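Local coordinates for p-47 protein (Clostridium botulinum, PDB 6EKT), which may form part of a progenitor toxin complex that protects botulinum neurotoxin type A2 during passage through the host gut, at residues 318-323 / 393-398; 363-368 / 386-391. All coordinates share one frame; numbering follows the deposited sequence.

In the fold
Both contacts lie in the same part of the elongated molecule, where an antiparallel sheet wraps round the long helix 374-394, and their centres are about 12 Å apart. Interaction 1 is buried throughout and purely aliphatic, joining strand 315-326 to Leu-395, near the C-terminal end of helix 374-394. Interaction 2, nested inside the loop that interaction 1 closes, sits nearer the surface. There strand 352-368 offers serine and tyrosine side chains to a buried isoleucine of the helix. Neither contact has a hydrogen bond across it. The two join directly where Leu-320 CD2 packs 3.6 Å from Ile-391 CG2, linking both strands' contacts through one helix.

Interaction 1. Residues 318-323 / 393-398; sequences ISLRGL and GALGFE
Leu-395, whose side chain touches both Ile-318 and Leu-320, sets its carbonyl in the plane of the Phe-397 ring, at the edge: Leu-395 O lies 3.2 Å from Phe-397 CD1, a contact and not a hydrogen bond. No hydrogen bond crosses between 318-323 and 393-398; the two are joined by methyl and methylene groups. Ile-318 and Leu-395 slide past each other in opposite directions, which brings the delta methyl of one to the base of the other: Ile-318 CD1 lies 4.1 Å from Leu-395 CB. The other branch of the isoleucine, CG2, faces the leucine end, 4.3 Å from Leu-395 CD2. Leu-320 approaches with one methyl only, its CD2 4.2 Å from Leu-395 CD2 and 4.3 Å from Leu-395 CD1, so the methyl lies almost equally far from both ends of the leucine fork. With CG anti to the carbonyl carbon (chi1 -67°), Leu-395 sends both methyls back toward the strand. The contact packs strand 315-326 against the C-terminal part of helix 374-394 and the chain that follows. Strand 315-326 runs between strands 297-311 and 329-347, its Ile-318 and Leu-320 hydrogen-bonded through the backbone to Ser-340 and Ile-338, with Phe-306 and Met-308 also packing on Ile-318, while Leu-395 touches Ser-340 of strand 329-347 and Met-260 of a loop.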
loop_
_atom_site.group_PDB
_atom_site.type_symbol
_atom_site.label_atom_id
_atom_site.label_comp_id
_atom_site.label_asym_id
_atom_site.label_seq_id
_atom_site.Cartn_x
_atom_site.Cartn_y
_atom_site.Cartn_z
ATOM N N ILE A 318 21.346 -0.248 12.973
ATOM C CA ILE A 318 22.425 -0.847 12.188
ATOM C C ILE A 318 23.511 -1.247 13.174
ATOM O O ILE A 318 23.996 -0.409 13.950
ATOM C CB ILE A 318 22.994 0.120 11.108
ATOM C CG1 ILE A 318 21.887 0.563 10.149
ATOM C CG2 ILE A 318 24.140 -0.544 10.343
ATOM C CD1 ILE A 318 22.223 1.774 9.290
ATOM N N SER A 319 23.841 -2.532 13.166
ATOM C CA SER A 319 24.876 -3.104 14.032
ATOM C C SER A 319 25.928 -3.732 13.119
ATOM O O SER A 319 25.599 -4.510 12.208
ATOM C CB SER A 319 24.247 -4.125 14.998
ATOM O OG SER A 319 25.221 -4.650 15.893
ATOM N N LEU A 320 27.197 -3.370 13.325
ATOM C CA LEU A 320 28.250 -3.901 12.462
ATOM C C LEU A 320 29.549 -4.139 13.229
ATOM O O LEU A 320 29.790 -3.488 14.266
ATOM C CB LEU A 320 28.473 -2.974 11.245
ATOM C CG LEU A 320 29.054 -1.572 11.488
ATOM C CD1 LEU A 320 30.579 -1.650 11.468
ATOM C CD2 LEU A 320 28.562 -0.539 10.480
ATOM N N ARG A 321 30.363 -5.052 12.698
ATOM C CA ARG A 321 31.664 -5.398 13.263
ATOM C C ARG A 321 32.645 -5.473 12.111
ATOM O O ARG A 321 32.339 -6.047 11.054
ATOM C CB ARG A 321 31.584 -6.771 13.942
ATOM C CG ARG A 321 32.783 -7.235 14.777
ATOM C CD ARG A 321 32.403 -8.481 15.608
ATOM N NE ARG A 321 30.963 -8.468 15.996
ATOM C CZ ARG A 321 29.996 -9.259 15.504
ATOM N NH1 ARG A 321 28.751 -9.120 15.926
ATOM N NH2 ARG A 321 30.250 -10.202 14.607
ATOM N N GLY A 322 33.841 -4.935 12.342
ATOM C CA GLY A 322 34.890 -4.954 11.323
ATOM C C GLY A 322 36.275 -4.780 11.928
ATOM O O GLY A 322 36.470 -4.888 13.145
ATOM N N LEU A 323 37.243 -4.536 11.058
ATOM C CA LEU A 323 38.628 -4.357 11.470
ATOM C C LEU A 323 39.308 -3.434 10.468
ATOM O O LEU A 323 38.821 -3.276 9.339
ATOM C CB LEU A 323 39.367 -5.708 11.560
ATOM C CG LEU A 323 39.390 -6.620 10.340
ATOM C CD1 LEU A 323 40.514 -6.211 9.377
ATOM C CD2 LEU A 323 39.573 -8.056 10.811
ATOM N N GLY A 393 29.396 8.061 9.400
ATOM C CA GLY A 393 28.911 9.185 8.604
ATOM C C GLY A 393 28.295 8.729 7.285
ATOM O O GLY A 393 27.534 9.473 6.671
ATOM N N ALA A 394 28.637 7.516 6.855
ATOM C CA ALA A 394 28.186 6.999 5.557
ATOM C C ALA A 394 26.897 6.179 5.674
ATOM O O ALA A 394 26.352 5.770 4.663
ATOM C CB ALA A 394 29.276 6.160 4.916
ATOM N N LEU A 395 26.435 5.925 6.896
ATOM C CA LEU A 395 25.282 5.025 7.110
ATOM C C LEU A 395 23.924 5.633 6.768
ATOM O O LEU A 395 22.951 4.899 6.501
ATOM C CB LEU A 395 25.282 4.471 8.541
ATOM C CG LEU A 395 26.425 3.522 8.924
ATOM C CD1 LEU A 395 26.283 3.134 10.381
ATOM C CD2 LEU A 395 26.496 2.267 8.057
ATOM N N GLY A 396 23.846 6.959 6.789
ATOM C CA GLY A 396 22.670 7.663 6.283
ATOM C C GLY A 396 22.638 7.608 4.760
ATOM O O GLY A 396 23.684 7.589 4.119
ATOM N N PHE A 397 21.442 7.586 4.170
ATOM C CA PHE A 397 21.310 7.484 2.703
ATOM C C PHE A 397 19.918 7.929 2.256
ATOM O O PHE A 397 18.991 7.986 3.075
ATOM C CB PHE A 397 21.595 6.041 2.219
ATOM C CG PHE A 397 20.657 5.003 2.803
ATOM C CD1 PHE A 397 20.918 4.416 4.056
ATOM C CD2 PHE A 397 19.509 4.607 2.104
ATOM C CE1 PHE A 397 20.056 3.472 4.593
ATOM C CE2 PHE A 397 18.648 3.658 2.640
ATOM C CZ PHE A 397 18.919 3.097 3.880
ATOM N N GLU A 398 19.791 8.228 0.965
ATOM C CA GLU A 398 18.545 8.696 0.385
ATOM C C GLU A 398 17.841 7.561 -0.346
ATOM O O GLU A 398 18.485 6.737 -1.000
ATOM C CB GLU A 398 18.857 9.834 -0.597
ATOM C CG GLU A 398 17.764 10.869 -0.774
ATOM C CD GLU A 398 18.213 12.025 -1.673
ATOM O OE1 GLU A 398 19.328 12.545 -1.489
ATOM O OE2 GLU A 398 17.441 12.414 -2.564
#

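Interaction 2. Residues 363-368 / 386-391; sequences SSYKYH and WSIKSI
Ser-363 and Tyr-365 meet Ile-388 in a sheet wrapped round a long helix, in a protein structurally similar to the tubular lipid-binding (TULIP) superfamily. Strand 363-368 and helix 386-391 run nearly antiparallel, at 150°, and the axes of these short segments come within 10.3 Å. Alternate strand residues, Ser-363 and Tyr-365, point at the helix. Ile-388 CG2, anti to its backbone N, reaches Ser-363, lying 3.8 Å from Ser-363 OG and 3.9 Å from Ser-363 CB; this is a van der Waals contact, with a hydroxyl resting on a methyl. A chi1 of 64° sets that hydroxyl between the serine's backbone N and carbonyl carbon. The CG1 branch of the isoleucine carries CD1 to both strand residues, and Ile-388 CD1 is 4.2 Å from Ser-363 OG as well as near the Tyr-365 ring. The tyrosine CB faces the helix, and with CG lodged between backbone N and carbonyl carbon (chi1 54°) the side chain runs crosswise to the isoleucine, at about a right angle. Tyr-365 CD2 is the ring atom that meets the methyl, 4.2 Å from Ile-388 CD1. Earlier in the same helix, Thr-384 also touches the tyrosine. Ile-388 is buried beneath these partly exposed and exposed strand residues, so the contact shields an apolar side chain close to the protein surface. The strand backbone adds a little: between the two side chains, Ser-364 O approaches the same methyl, 4.4 Å from Ile-388 CD1.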
loop_
_atom_site.group_PDB
_atom_site.type_symbol
_atom_site.label_atom_id
_atom_site.label_comp_id
_atom_site.label_asym_id
_atom_site.label_seq_id
_atom_site.Cartn_x
_atom_site.Cartn_y
_atom_site.Cartn_z
ATOM N N SER A 363 30.132 3.094 19.640
ATOM C CA SER A 363 31.176 2.221 19.083
ATOM C C SER A 363 32.108 1.704 20.162
ATOM O O SER A 363 32.139 2.231 21.283
ATOM C CB SER A 363 31.989 2.959 18.002
ATOM O OG SER A 363 32.674 4.043 18.579
ATOM N N SER A 364 32.875 0.672 19.817
ATOM C CA SER A 364 33.959 0.203 20.681
ATOM C C SER A 364 35.047 -0.349 19.773
ATOM O O SER A 364 34.805 -0.598 18.581
ATOM C CB SER A 364 33.468 -0.862 21.675
ATOM O OG SER A 364 32.889 -1.971 20.987
ATOM N N TYR A 365 36.238 -0.529 20.318
ATOM C CA TYR A 365 37.358 -0.991 19.511
ATOM C C TYR A 365 38.340 -1.715 20.394
ATOM O O TYR A 365 38.331 -1.533 21.636
ATOM C CB TYR A 365 38.044 0.182 18.774
ATOM C CG TYR A 365 38.461 1.312 19.687
ATOM C CD1 TYR A 365 39.697 1.298 20.322
ATOM C CD2 TYR A 365 37.612 2.391 19.916
ATOM C CE1 TYR A 365 40.083 2.328 21.184
ATOM C CE2 TYR A 365 37.989 3.439 20.764
ATOM C CZ TYR A 365 39.223 3.398 21.386
ATOM O OH TYR A 365 39.587 4.415 22.226
ATOM N N LYS A 366 39.162 -2.546 19.761
ATOM C CA LYS A 366 40.251 -3.238 20.462
ATOM C C LYS A 366 41.500 -3.115 19.603
ATOM O O LYS A 366 41.495 -3.580 18.448
ATOM C CB LYS A 366 39.909 -4.713 20.696
ATOM C CG LYS A 366 40.980 -5.404 21.534
ATOM C CD LYS A 366 40.492 -6.750 22.057
ATOM C CE LYS A 366 41.618 -7.499 22.756
ATOM N NZ LYS A 366 42.515 -6.583 23.526
ATOM N N TYR A 367 42.554 -2.497 20.160
ATOM C CA TYR A 367 43.851 -2.414 19.460
ATOM C C TYR A 367 44.656 -3.705 19.588
ATOM O O TYR A 367 44.674 -4.306 20.654
ATOM C CB TYR A 367 44.738 -1.308 20.038
ATOM C CG TYR A 367 44.181 0.090 19.988
ATOM C CD1 TYR A 367 43.408 0.529 18.900
ATOM C CD2 TYR A 367 44.484 1.001 21.000
ATOM C CE1 TYR A 367 42.907 1.836 18.856
ATOM C CE2 TYR A 367 43.999 2.308 20.957
ATOM C CZ TYR A 367 43.235 2.723 19.883
ATOM O OH TYR A 367 42.743 4.013 19.860
ATOM N N HIS A 368 45.367 -4.075 18.527
ATOM C CA HIS A 368 46.314 -5.186 18.550
ATOM C C HIS A 368 47.688 -4.626 18.158
ATOM O O HIS A 368 47.935 -4.334 16.986
ATOM C CB HIS A 368 45.870 -6.274 17.582
ATOM C CG HIS A 368 44.534 -6.856 17.916
ATOM N ND1 HIS A 368 44.394 -8.011 18.664
ATOM C CD2 HIS A 368 43.282 -6.431 17.637
ATOM C CE1 HIS A 368 43.105 -8.278 18.816
ATOM N NE2 HIS A 368 42.409 -7.337 18.199
ATOM N N TRP A 386 39.351 7.493 12.500
ATOM C CA TRP A 386 38.911 7.859 11.133
ATOM C C TRP A 386 38.010 6.789 10.497
ATOM O O TRP A 386 36.995 7.103 9.839
ATOM C CB TRP A 386 40.122 8.123 10.224
ATOM C CG TRP A 386 40.473 9.571 10.041
ATOM C CD1 TRP A 386 40.369 10.291 8.877
ATOM C CD2 TRP A 386 41.016 10.468 11.017
ATOM N NE1 TRP A 386 40.791 11.581 9.080
ATOM C CE2 TRP A 386 41.189 11.718 10.382
ATOM C CE3 TRP A 386 41.354 10.346 12.374
ATOM C CZ2 TRP A 386 41.697 12.848 11.056
ATOM C CZ3 TRP A 386 41.866 11.478 13.046
ATOM C CH2 TRP A 386 42.028 12.705 12.380
ATOM N N SER A 387 38.364 5.525 10.699
ATOM C CA SER A 387 37.569 4.411 10.139
ATOM C C SER A 387 36.147 4.391 10.718
ATOM O O SER A 387 35.146 4.270 9.983
ATOM C CB SER A 387 38.259 3.061 10.407
ATOM O OG SER A 387 39.501 2.978 9.732
ATOM N N ILE A 388 36.058 4.473 12.047
ATOM C CA ILE A 388 34.756 4.468 12.720
ATOM C C ILE A 388 33.924 5.685 12.285
ATOM O O ILE A 388 32.746 5.525 11.892
ATOM C CB ILE A 388 34.913 4.407 14.276
ATOM C CG1 ILE A 388 35.384 3.003 14.707
ATOM C CG2 ILE A 388 33.580 4.744 14.961
ATOM C CD1 ILE A 388 35.865 2.910 16.155
ATOM N N LYS A 389 34.540 6.873 12.284
ATOM C CA LYS A 389 33.814 8.112 11.895
ATOM C C LYS A 389 33.362 8.060 10.434
ATOM O O LYS A 389 32.221 8.460 10.112
ATOM C CB LYS A 389 34.645 9.362 12.158
ATOM C CG LYS A 389 34.885 9.614 13.654
ATOM C CD LYS A 389 33.656 10.135 14.362
ATOM C CE LYS A 389 33.261 11.532 13.881
ATOM N NZ LYS A 389 32.005 12.009 14.540
ATOM N N SER A 390 34.229 7.527 9.570
ATOM C CA SER A 390 33.884 7.382 8.138
ATOM C C SER A 390 32.626 6.536 7.950
ATOM O O SER A 390 31.671 6.967 7.288
ATOM C CB SER A 390 35.049 6.792 7.331
ATOM O OG SER A 390 34.695 6.705 5.960
ATOM N N ILE A 391 32.632 5.343 8.548
ATOM C CA ILE A 391 31.523 4.410 8.436
ATOM C C ILE A 391 30.254 5.026 9.031
ATOM O O ILE A 391 29.204 5.046 8.364
ATOM C CB ILE A 391 31.856 3.044 9.073
ATOM C CG1 ILE A 391 33.017 2.388 8.311
ATOM C CG2 ILE A 391 30.610 2.141 9.144
ATOM C CD1 ILE A 391 33.626 1.189 9.024
#